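Local coordinates for protein 2,3-dihydroxybenzoate-AMP ligase (Bacillus subtilis, PDB 1MDB) that belongs to the AMP-binding (ANL) enzyme superfamily of ligases and holds adenosine monophosphate and 2,3-dihydroxy-benzoic acid together in one buried cleft, at residues H234-G242 and V329-Y339; D344-K355 and R419-G427. One frame throughout, in Å; residues are numbered along the deposited sequence.

Contact 1. Residues H234-G242 and V329-Y339; sequences HNYPLSSPG and VFGMAEGLVNY. With DBH (2,3-dihydroxy-benzoic acid), chain E; AMP (adenosine monophosphate), chain D.
Asn235 meets Ala333, and Ser240 meets Val337 and Tyr339, where short helix 235-239 faces the beta hairpin of strands 325-331 and 337-339, together lining the ligand pocket of this AMP-binding enzyme. The backbones come closest at Asn235 and Ala333, whose CB atoms stand 3.9 Å apart. A tight side-chain contact lies at the other end: the Tyr339 ring turns its edge to Ser240 and brings OH to 3.0 Å from Ser240 CA; that hydroxyl is hydrogen-bonded to Ser214, while Ser240 O is taken by Gln304. Val337 fills in beside Ser240 OG. Elsewhere the segments meet less directly, through ligand and one water. 2,3-Dihydroxy-benzoic acid lies between Tyr236 and Gly331. The Tyr236 ring, its OH anchored to Leu278 O, overlaps one ligand face in a nearly parallel but offset way, CG 3.4 Å from C12, and its CE2 reaches Val329 CB beside the ligand. Against the other face comes Gly331 O, 3.1 Å from C18; the bare CA of Gly331 leaves room for the ring near C6. Ser240 OG shares a 2.6 Å hydrogen bond with O6. Asn235 CG, anti to the backbone N (chi1 -158°), carries the amide to the ligand: ND2 gives a fairly straight bond (162°) to O3 at 3.1 Å and a weak one to O6, while OD1 is bonded to Tyr207. A single buried water links Asn235 ND2 to Gly335 O beside the type I turn Met332-Gly335. At that turn Ala333 N donates to O1P of adenosine monophosphate, 2.8 Å away.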
loop_
_atom_site.group_PDB
_atom_site.type_symbol
_atom_site.label_atom_id
_atom_site.label_comp_id
_atom_site.label_asym_id
_atom_site.label_seq_id
_atom_site.Cartn_x
_atom_site.Cartn_y
_atom_site.Cartn_z
ATOM N N HIS A 234 -5.188 0.361 1.376
ATOM C CA HIS A 234 -4.027 0.197 0.481
ATOM C C HIS A 234 -3.428 -1.188 0.754
ATOM O O HIS A 234 -3.388 -1.627 1.900
ATOM C CB HIS A 234 -2.972 1.273 0.748
ATOM C CG HIS A 234 -1.764 1.170 -0.136
ATOM N ND1 HIS A 234 -1.702 1.745 -1.391
ATOM C CD2 HIS A 234 -0.594 0.510 0.032
ATOM C CE1 HIS A 234 -0.547 1.439 -1.957
ATOM N NE2 HIS A 234 0.144 0.690 -1.114
ATOM N N ASN A 235 -2.948 -1.857 -0.288
ATOM C CA ASN A 235 -2.401 -3.216 -0.160
ATOM C C ASN A 235 -1.429 -3.447 1.005
ATOM O O ASN A 235 -1.469 -4.491 1.652
ATOM C CB ASN A 235 -1.728 -3.638 -1.474
ATOM C CG ASN A 235 -1.614 -5.161 -1.623
ATOM O OD1 ASN A 235 -2.621 -5.874 -1.619
ATOM N ND2 ASN A 235 -0.385 -5.657 -1.767
ATOM N N TYR A 236 -0.564 -2.472 1.256
ATOM C CA TYR A 236 0.445 -2.543 2.308
ATOM C C TYR A 236 -0.203 -2.634 3.709
ATOM O O TYR A 236 -0.047 -3.647 4.405
ATOM C CB TYR A 236 1.376 -1.322 2.152
ATOM C CG TYR A 236 2.454 -1.101 3.197
ATOM C CD1 TYR A 236 3.009 0.167 3.358
ATOM C CD2 TYR A 236 2.925 -2.136 4.014
ATOM C CE1 TYR A 236 3.998 0.419 4.296
ATOM C CE2 TYR A 236 3.928 -1.893 4.974
ATOM C CZ TYR A 236 4.454 -0.607 5.102
ATOM O OH TYR A 236 5.422 -0.313 6.032
ATOM N N PRO A 237 -0.948 -1.597 4.132
ATOM C CA PRO A 237 -1.574 -1.672 5.460
ATOM C C PRO A 237 -2.791 -2.609 5.540
ATOM O O PRO A 237 -3.391 -2.780 6.607
ATOM C CB PRO A 237 -1.928 -0.215 5.757
ATOM C CG PRO A 237 -2.229 0.329 4.378
ATOM C CD PRO A 237 -1.090 -0.247 3.560
ATOM N N LEU A 238 -3.160 -3.220 4.418
ATOM C CA LEU A 238 -4.283 -4.151 4.413
ATOM C C LEU A 238 -3.839 -5.604 4.482
ATOM O O LEU A 238 -4.546 -6.436 5.052
ATOM C CB LEU A 238 -5.128 -3.997 3.141
ATOM C CG LEU A 238 -6.375 -4.897 3.021
ATOM C CD1 LEU A 238 -7.488 -4.323 3.909
ATOM C CD2 LEU A 238 -6.869 -4.951 1.573
ATOM N N SER A 239 -2.672 -5.909 3.911
ATOM C CA SER A 239 -2.221 -7.301 3.837
ATOM C C SER A 239 -0.735 -7.638 4.007
ATOM O O SER A 239 -0.363 -8.809 3.873
ATOM C CB SER A 239 -2.652 -7.867 2.487
ATOM O OG SER A 239 -1.863 -7.290 1.458
ATOM N N SER A 240 0.117 -6.662 4.302
ATOM C CA SER A 240 1.543 -6.974 4.420
ATOM C C SER A 240 2.216 -6.653 5.751
ATOM O O SER A 240 3.152 -5.851 5.793
ATOM C CB SER A 240 2.315 -6.272 3.298
ATOM O OG SER A 240 1.775 -6.583 2.022
ATOM N N PRO A 241 1.759 -7.270 6.860
ATOM C CA PRO A 241 0.652 -8.230 6.968
ATOM C C PRO A 241 -0.701 -7.510 7.000
ATOM O O PRO A 241 -1.737 -8.091 6.672
ATOM C CB PRO A 241 0.964 -8.956 8.278
ATOM C CG PRO A 241 1.611 -7.880 9.101
ATOM C CD PRO A 241 2.547 -7.247 8.107
ATOM N N GLY A 242 -0.678 -6.248 7.410
ATOM C CA GLY A 242 -1.889 -5.446 7.443
ATOM C C GLY A 242 -2.971 -5.812 8.447
ATOM O O GLY A 242 -2.787 -6.674 9.315
ATOM N N VAL A 329 9.756 -3.212 3.886
ATOM C CA VAL A 329 8.771 -3.949 3.136
ATOM C C VAL A 329 8.665 -3.414 1.719
ATOM O O VAL A 329 8.337 -2.250 1.508
ATOM C CB VAL A 329 7.401 -3.849 3.829
ATOM C CG1 VAL A 329 6.421 -4.815 3.187
ATOM C CG2 VAL A 329 7.558 -4.135 5.315
ATOM N N PHE A 330 8.948 -4.271 0.748
ATOM C CA PHE A 330 8.884 -3.878 -0.651
ATOM C C PHE A 330 7.849 -4.752 -1.324
ATOM O O PHE A 330 8.119 -5.895 -1.674
ATOM C CB PHE A 330 10.270 -4.027 -1.298
ATOM C CG PHE A 330 10.264 -3.942 -2.807
ATOM C CD1 PHE A 330 9.408 -3.066 -3.478
ATOM C CD2 PHE A 330 11.137 -4.727 -3.555
ATOM C CE1 PHE A 330 9.422 -2.978 -4.878
ATOM C CE2 PHE A 330 11.165 -4.649 -4.954
ATOM C CZ PHE A 330 10.308 -3.776 -5.617
ATOM N N GLY A 331 6.642 -4.212 -1.470
ATOM C CA GLY A 331 5.577 -4.964 -2.098
ATOM C C GLY A 331 4.868 -4.164 -3.172
ATOM O O GLY A 331 5.162 -2.990 -3.385
ATOM N N MET A 332 3.931 -4.809 -3.852
ATOM C CA MET A 332 3.146 -4.180 -4.911
ATOM C C MET A 332 1.762 -4.804 -4.862
ATOM O O MET A 332 1.620 -5.987 -4.528
ATOM C CB MET A 332 3.785 -4.450 -6.275
ATOM C CG MET A 332 4.100 -5.919 -6.520
ATOM S SD MET A 332 5.539 -6.069 -7.633
ATOM C CE MET A 332 6.857 -5.625 -6.525
ATOM N N ALA A 333 0.745 -4.023 -5.209
ATOM C CA ALA A 333 -0.621 -4.521 -5.166
ATOM C C ALA A 333 -0.826 -5.617 -6.203
ATOM O O ALA A 333 -1.776 -6.408 -6.104
ATOM C CB ALA A 333 -1.613 -3.370 -5.398
ATOM N N GLU A 334 0.079 -5.665 -7.182
ATOM C CA GLU A 334 0.015 -6.661 -8.245
ATOM C C GLU A 334 0.366 -8.050 -7.743
ATOM O O GLU A 334 -0.043 -9.049 -8.340
ATOM C CB GLU A 334 0.966 -6.314 -9.396
ATOM C CG GLU A 334 0.457 -5.266 -10.344
ATOM C CD GLU A 334 0.679 -3.861 -9.830
ATOM O OE1 GLU A 334 1.391 -3.693 -8.813
ATOM O OE2 GLU A 334 0.150 -2.924 -10.454
ATOM N N GLY A 335 1.135 -8.121 -6.662
ATOM C CA GLY A 335 1.499 -9.423 -6.136
ATOM C C GLY A 335 2.640 -9.440 -5.150
ATOM O O GLY A 335 2.457 -9.180 -3.957
ATOM N N LEU A 336 3.825 -9.741 -5.669
ATOM C CA LEU A 336 5.049 -9.849 -4.894
ATOM C C LEU A 336 5.253 -8.919 -3.707
ATOM O O LEU A 336 5.110 -7.702 -3.818
ATOM C CB LEU A 336 6.261 -9.716 -5.822
ATOM C CG LEU A 336 7.617 -9.908 -5.134
ATOM C CD1 LEU A 336 7.706 -11.331 -4.595
ATOM C CD2 LEU A 336 8.754 -9.648 -6.116
ATOM N N VAL A 337 5.617 -9.511 -2.571
ATOM C CA VAL A 337 5.905 -8.753 -1.363
ATOM C C VAL A 337 7.208 -9.284 -0.770
ATOM O O VAL A 337 7.367 -10.493 -0.576
ATOM C CB VAL A 337 4.788 -8.885 -0.314
ATOM C CG1 VAL A 337 5.204 -8.163 0.969
ATOM C CG2 VAL A 337 3.492 -8.289 -0.848
ATOM N N ASN A 338 8.134 -8.372 -0.492
ATOM C CA ASN A 338 9.438 -8.715 0.068
ATOM C C ASN A 338 9.622 -8.113 1.457
ATOM O O ASN A 338 9.244 -6.958 1.697
ATOM C CB ASN A 338 10.556 -8.185 -0.838
ATOM C CG ASN A 338 10.431 -8.669 -2.259
ATOM O OD1 ASN A 338 10.730 -9.825 -2.564
ATOM N ND2 ASN A 338 9.973 -7.785 -3.146
ATOM N N TYR A 339 10.227 -8.876 2.365
ATOM C CA TYR A 339 10.463 -8.384 3.723
ATOM C C TYR A 339 11.861 -8.721 4.225
ATOM O O TYR A 339 12.418 -9.756 3.871
ATOM C CB TYR A 339 9.516 -9.027 4.752
ATOM C CG TYR A 339 8.022 -8.931 4.538
ATOM C CD1 TYR A 339 7.357 -9.833 3.712
ATOM C CD2 TYR A 339 7.254 -7.996 5.247
ATOM C CE1 TYR A 339 5.963 -9.816 3.603
ATOM C CE2 TYR A 339 5.863 -7.972 5.141
ATOM C CZ TYR A 339 5.227 -8.883 4.322
ATOM O OH TYR A 339 3.855 -8.875 4.230
HETATM C C21 DBH E . 3.047 -0.777 -2.293
HETATM O O9 DBH E . 3.724 0.368 -2.452
HETATM C C18 DBH E . 3.331 -1.739 -1.198
HETATM C C15 DBH E . 4.315 -1.425 -0.214
HETATM C C12 DBH E . 4.610 -2.336 0.821
HETATM C C3 DBH E . 2.636 -2.989 -1.134
HETATM O O3 DBH E . 1.651 -3.357 -2.071
HETATM C C6 DBH E . 2.936 -3.896 -0.099
HETATM C C9 DBH E . 3.915 -3.583 0.874
HETATM O O6 DBH E . 2.276 -5.102 -0.037
HETATM P P AMP D . 1.770 -0.304 -4.492
HETATM O O1P AMP D . 0.877 -1.271 -5.224
HETATM O O2P AMP D . 1.184 1.055 -4.301
HETATM O O3P AMP D . 2.290 -0.880 -3.200
HETATM O "O5'" AMP D . 3.076 0.027 -5.450
HETATM C "C5'" AMP D . 4.172 -0.914 -5.631
HETATM C "C4'" AMP D . 5.412 -0.166 -6.138
HETATM O "O4'" AMP D . 5.776 0.707 -5.086
HETATM C "C3'" AMP D . 6.637 -1.008 -6.345
HETATM O "O3'" AMP D . 6.651 -1.628 -7.628
HETATM C "C2'" AMP D . 7.764 -0.006 -6.125
HETATM O "O2'" AMP D . 8.075 0.718 -7.336
HETATM C "C1'" AMP D . 7.186 0.859 -5.034
HETATM N N9 AMP D . 7.840 0.302 -3.579
HETATM C C8 AMP D . 7.105 -0.251 -2.586
HETATM N N7 AMP D . 7.858 -0.569 -1.537
HETATM C C5 AMP D . 9.076 -0.203 -1.896
HETATM C C6 AMP D . 10.221 -0.321 -1.116
HETATM N N6 AMP D . 10.209 -0.821 0.119
HETATM N N1 AMP D . 11.387 0.126 -1.691
HETATM C C2 AMP D . 11.442 0.652 -2.948
HETATM N N3 AMP D . 10.334 0.767 -3.692
HETATM C C4 AMP D . 9.125 0.342 -3.180
HETATM O O HOH W 1 0.160 -8.589 -2.701
#

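Contact 2. Residues D344-K355 and R419-G427; sequences DPEEIIVNTQGK and RDGYIVVEG. With AMP (adenosine monophosphate), chain D; SO4 (sulfate ion), chain C.
Lys355 lays its aliphatic chain across the face of Tyr422, a CH-pi contact with CB 4.1 Å from the ring centroid and only 6° off the ring normal. The contact joins helix 346-351 and the chain that follows it to strand 423-428, an edge strand of a four-stranded antiparallel sheet. CG of Lys355 sits between its backbone N and carbonyl carbon (chi1 63°), and the fully extended chain beyond runs out past the Tyr422 hydroxyl. That hydroxyl donates to Asp344 OD1 at 2.6 Å, meeting it on the syn side and 22° out of the carboxylate plane; the same oxygen also accepts from Arg341 N. Ile348 CG2 presses on the ring at CE2, 3.4 Å away, the two side chains crossing at about a right angle. Thr352 OG1 comes close to CD2 while bonded back to Ile348 O, one turn earlier, as the chain leaves the helix. With the ring gripped in this way, the backbones, running in opposite directions, join through a pair of hydrogen bonds nearly along the C=O axis: Gln353 N to Ile423 O, 2.8 Å, and Ile423 N to Gly354 O, 2.7 Å. Beside this pair, the side chains of Gln353 and Val425 reach the adenine of adenosine monophosphate, where Gln353 CG approaches N1 at 3.7 Å and Val425 CG1 lies 3.6 Å from C2.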
loop_
_atom_site.group_PDB
_atom_site.type_symbol
_atom_site.label_atom_id
_atom_site.label_comp_id
_atom_site.label_asym_id
_atom_site.label_seq_id
_atom_site.Cartn_x
_atom_site.Cartn_y
_atom_site.Cartn_z
ATOM N N ASP A 344 17.030 -10.924 11.194
ATOM C CA ASP A 344 18.131 -10.673 10.269
ATOM C C ASP A 344 19.144 -9.725 10.899
ATOM O O ASP A 344 18.824 -8.998 11.839
ATOM C CB ASP A 344 17.599 -10.039 8.976
ATOM C CG ASP A 344 17.218 -11.064 7.935
ATOM O OD1 ASP A 344 16.587 -10.679 6.924
ATOM O OD2 ASP A 344 17.555 -12.252 8.122
ATOM N N PRO A 345 20.386 -9.727 10.390
ATOM C CA PRO A 345 21.427 -8.841 10.922
ATOM C C PRO A 345 21.024 -7.388 10.681
ATOM O O PRO A 345 20.338 -7.093 9.702
ATOM C CB PRO A 345 22.661 -9.231 10.108
ATOM C CG PRO A 345 22.415 -10.678 9.794
ATOM C CD PRO A 345 20.954 -10.687 9.426
ATOM N N GLU A 346 21.456 -6.484 11.554
ATOM C CA GLU A 346 21.110 -5.076 11.410
ATOM C C GLU A 346 21.437 -4.546 10.013
ATOM O O GLU A 346 20.663 -3.780 9.437
ATOM C CB GLU A 346 21.832 -4.225 12.467
ATOM C CG GLU A 346 21.450 -2.729 12.443
ATOM C CD GLU A 346 20.001 -2.459 12.879
ATOM O OE1 GLU A 346 19.102 -3.238 12.495
ATOM O OE2 GLU A 346 19.756 -1.457 13.591
ATOM N N GLU A 347 22.572 -4.969 9.464
ATOM C CA GLU A 347 22.996 -4.515 8.143
ATOM C C GLU A 347 22.072 -4.937 7.007
ATOM O O GLU A 347 21.902 -4.203 6.034
ATOM C CB GLU A 347 24.409 -5.009 7.836
ATOM C CG GLU A 347 24.958 -4.455 6.531
ATOM C CD GLU A 347 26.243 -5.123 6.102
ATOM O OE1 GLU A 347 26.197 -6.321 5.744
ATOM O OE2 GLU A 347 27.299 -4.448 6.126
ATOM N N ILE A 348 21.497 -6.128 7.101
ATOM C CA ILE A 348 20.589 -6.583 6.057
ATOM C C ILE A 348 19.266 -5.824 6.160
ATOM O O ILE A 348 18.629 -5.529 5.149
ATOM C CB ILE A 348 20.318 -8.090 6.162
ATOM C CG1 ILE A 348 21.523 -8.866 5.621
ATOM C CG2 ILE A 348 19.051 -8.448 5.401
ATOM C CD1 ILE A 348 21.350 -10.370 5.655
ATOM N N ILE A 349 18.867 -5.504 7.387
ATOM C CA ILE A 349 17.629 -4.773 7.629
ATOM C C ILE A 349 17.799 -3.325 7.184
ATOM O O ILE A 349 16.877 -2.721 6.642
ATOM C CB ILE A 349 17.257 -4.777 9.138
ATOM C CG1 ILE A 349 16.881 -6.187 9.584
ATOM C CG2 ILE A 349 16.113 -3.803 9.404
ATOM C CD1 ILE A 349 16.658 -6.307 11.080
ATOM N N VAL A 350 18.989 -2.783 7.410
ATOM C CA VAL A 350 19.286 -1.397 7.066
ATOM C C VAL A 350 19.692 -1.121 5.621
ATOM O O VAL A 350 19.519 -0.000 5.130
ATOM C CB VAL A 350 20.388 -0.836 8.000
ATOM C CG1 VAL A 350 20.932 0.491 7.466
ATOM C CG2 VAL A 350 19.815 -0.644 9.399
ATOM N N ASN A 351 20.206 -2.127 4.921
ATOM C CA ASN A 351 20.651 -1.881 3.556
ATOM C C ASN A 351 19.907 -2.583 2.429
ATOM O O ASN A 351 20.221 -2.361 1.261
ATOM C CB ASN A 351 22.152 -2.173 3.452
ATOM C CG ASN A 351 22.975 -1.293 4.371
ATOM O OD1 ASN A 351 23.050 -0.075 4.185
ATOM N ND2 ASN A 351 23.588 -1.902 5.383
ATOM N N THR A 352 18.928 -3.421 2.758
ATOM C CA THR A 352 18.171 -4.107 1.714
ATOM C C THR A 352 16.672 -3.875 1.877
ATOM O O THR A 352 16.222 -3.309 2.869
ATOM C CB THR A 352 18.417 -5.638 1.726
ATOM O OG1 THR A 352 17.649 -6.247 2.774
ATOM C CG2 THR A 352 19.892 -5.936 1.945
ATOM N N GLN A 353 15.907 -4.321 0.889
ATOM C CA GLN A 353 14.459 -4.196 0.916
ATOM C C GLN A 353 13.822 -5.592 1.000
ATOM O O GLN A 353 12.753 -5.829 0.441
ATOM C CB GLN A 353 13.966 -3.458 -0.341
ATOM C CG GLN A 353 14.155 -1.932 -0.330
ATOM C CD GLN A 353 15.599 -1.485 -0.133
ATOM O OE1 GLN A 353 16.045 -1.243 0.991
ATOM N NE2 GLN A 353 16.335 -1.377 -1.224
ATOM N N GLY A 354 14.504 -6.511 1.687
ATOM C CA GLY A 354 14.003 -7.871 1.874
ATOM C C GLY A 354 14.145 -8.870 0.737
ATOM O O GLY A 354 14.811 -8.603 -0.256
ATOM N N LYS A 355 13.524 -10.040 0.900
ATOM C CA LYS A 355 13.540 -11.097 -0.116
ATOM C C LYS A 355 12.126 -11.663 -0.217
ATOM O O LYS A 355 11.368 -11.606 0.743
ATOM C CB LYS A 355 14.533 -12.210 0.267
ATOM C CG LYS A 355 14.199 -12.957 1.554
ATOM C CD LYS A 355 15.236 -14.042 1.869
ATOM C CE LYS A 355 14.922 -14.738 3.200
ATOM N NZ LYS A 355 16.001 -15.664 3.675
ATOM N N ARG A 419 23.334 -11.945 -2.551
ATOM C CA ARG A 419 23.717 -13.352 -2.549
ATOM C C ARG A 419 22.654 -14.256 -1.937
ATOM O O ARG A 419 22.380 -15.340 -2.451
ATOM C CB ARG A 419 25.047 -13.522 -1.814
ATOM C CG ARG A 419 26.169 -12.720 -2.457
ATOM C CD ARG A 419 27.517 -12.975 -1.817
ATOM N NE ARG A 419 28.559 -12.194 -2.476
ATOM C CZ ARG A 419 29.861 -12.365 -2.278
ATOM N NH1 ARG A 419 30.287 -13.295 -1.434
ATOM N NH2 ARG A 419 30.737 -11.609 -2.927
ATOM N N ASP A 420 22.046 -13.807 -0.845
ATOM C CA ASP A 420 21.016 -14.596 -0.190
ATOM C C ASP A 420 19.648 -14.386 -0.819
ATOM O O ASP A 420 18.630 -14.824 -0.282
ATOM C CB ASP A 420 20.974 -14.268 1.302
ATOM C CG ASP A 420 22.215 -14.745 2.030
ATOM O OD1 ASP A 420 22.491 -15.965 1.982
ATOM O OD2 ASP A 420 22.916 -13.907 2.642
ATOM N N GLY A 421 19.627 -13.715 -1.967
ATOM C CA GLY A 421 18.370 -13.483 -2.652
ATOM C C GLY A 421 17.628 -12.224 -2.249
ATOM O O GLY A 421 16.462 -12.059 -2.598
ATOM N N TYR A 422 18.286 -11.337 -1.510
ATOM C CA TYR A 422 17.650 -10.092 -1.097
ATOM C C TYR A 422 17.640 -9.092 -2.243
ATOM O O TYR A 422 18.448 -9.185 -3.169
ATOM C CB TYR A 422 18.358 -9.486 0.122
ATOM C CG TYR A 422 18.021 -10.200 1.410
ATOM C CD1 TYR A 422 18.454 -11.509 1.642
ATOM C CD2 TYR A 422 17.207 -9.596 2.372
ATOM C CE1 TYR A 422 18.081 -12.195 2.794
ATOM C CE2 TYR A 422 16.830 -10.275 3.526
ATOM C CZ TYR A 422 17.269 -11.574 3.729
ATOM O OH TYR A 422 16.890 -12.254 4.862
ATOM N N ILE A 423 16.712 -8.144 -2.177
ATOM C CA ILE A 423 16.574 -7.131 -3.208
ATOM C C ILE A 423 16.990 -5.762 -2.691
ATOM O O ILE A 423 16.554 -5.314 -1.626
ATOM C CB ILE A 423 15.114 -7.057 -3.708
ATOM C CG1 ILE A 423 14.701 -8.412 -4.290
ATOM C CG2 ILE A 423 14.964 -5.954 -4.754
ATOM C CD1 ILE A 423 13.254 -8.484 -4.742
ATOM N N VAL A 424 17.867 -5.118 -3.445
ATOM C CA VAL A 424 18.334 -3.790 -3.116
ATOM C C VAL A 424 17.781 -2.931 -4.245
ATOM O O VAL A 424 18.309 -2.931 -5.355
ATOM C CB VAL A 424 19.862 -3.714 -3.100
ATOM C CG1 VAL A 424 20.302 -2.295 -2.753
ATOM C CG2 VAL A 424 20.415 -4.702 -2.076
ATOM N N VAL A 425 16.689 -2.231 -3.953
ATOM C CA VAL A 425 16.022 -1.379 -4.926
ATOM C C VAL A 425 16.769 -0.072 -5.159
ATOM O O VAL A 425 17.244 0.562 -4.215
ATOM C CB VAL A 425 14.576 -1.058 -4.461
ATOM C CG1 VAL A 425 13.852 -0.194 -5.503
ATOM C CG2 VAL A 425 13.814 -2.353 -4.235
ATOM N N GLU A 426 16.889 0.309 -6.428
ATOM C CA GLU A 426 17.539 1.561 -6.803
ATOM C C GLU A 426 16.445 2.614 -6.787
ATOM O O GLU A 426 16.592 3.678 -6.196
ATOM C CB GLU A 426 18.118 1.489 -8.229
ATOM C CG GLU A 426 18.692 2.827 -8.726
ATOM C CD GLU A 426 18.993 2.842 -10.226
ATOM O OE1 GLU A 426 18.076 3.125 -11.026
ATOM O OE2 GLU A 426 20.149 2.571 -10.606
ATOM N N GLY A 427 15.350 2.280 -7.464
ATOM C CA GLY A 427 14.200 3.156 -7.583
ATOM C C GLY A 427 13.393 2.708 -8.787
ATOM O O GLY A 427 13.735 1.703 -9.412
HETATM P P AMP D . 1.770 -0.304 -4.492
HETATM O O1P AMP D . 0.877 -1.271 -5.224
HETATM O O2P AMP D . 1.184 1.055 -4.301
HETATM O O3P AMP D . 2.290 -0.880 -3.200
HETATM O "O5'" AMP D . 3.076 0.027 -5.450
HETATM C "C5'" AMP D . 4.172 -0.914 -5.631
HETATM C "C4'" AMP D . 5.412 -0.166 -6.138
HETATM O "O4'" AMP D . 5.776 0.707 -5.086
HETATM C "C3'" AMP D . 6.637 -1.008 -6.345
HETATM O "O3'" AMP D . 6.651 -1.628 -7.628
HETATM C "C2'" AMP D . 7.764 -0.006 -6.125
HETATM O "O2'" AMP D . 8.075 0.718 -7.336
HETATM C "C1'" AMP D . 7.186 0.859 -5.034
HETATM N N9 AMP D . 7.840 0.302 -3.579
HETATM C C8 AMP D . 7.105 -0.251 -2.586
HETATM N N7 AMP D . 7.858 -0.569 -1.537
HETATM C C5 AMP D . 9.076 -0.203 -1.896
HETATM C C6 AMP D . 10.221 -0.321 -1.116
HETATM N N6 AMP D . 10.209 -0.821 0.119
HETATM N N1 AMP D . 11.387 0.126 -1.691
HETATM C C2 AMP D . 11.442 0.652 -2.948
HETATM N N3 AMP D . 10.334 0.767 -3.692
HETATM C C4 AMP D . 9.125 0.342 -3.180
HETATM S S SO4 C . 26.043 -8.994 -2.450
HETATM O O1 SO4 C . 25.672 -7.674 -1.904
HETATM O O2 SO4 C . 27.497 -9.200 -2.298
HETATM O O3 SO4 C . 25.318 -10.050 -1.717
HETATM O O4 SO4 C . 25.685 -9.056 -3.882
#

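How the contacts relate
Contact 1 closes before contact 2 opens along the chain, and their centres lie about 16 Å apart. Strand 337-339 leads through a short connection into helix 346-351, after which strand 355-356 returns to pair antiparallel with 337-339 at the edge of the large mixed sheet. Lys355 N approaches Tyr339 O at 3.2 Å there, probably as a hydrogen bond, and Phe330 CB packs 3.5 Å from Gln353 O. Contact 1 sets helix 235-239 against that sheet, its centre about 6 Å from the centre of the chain, while contact 2 couples the sheet's edge to the four-stranded antiparallel one. Both touch adenosine monophosphate, so the nucleotide lies where the two sheets come together.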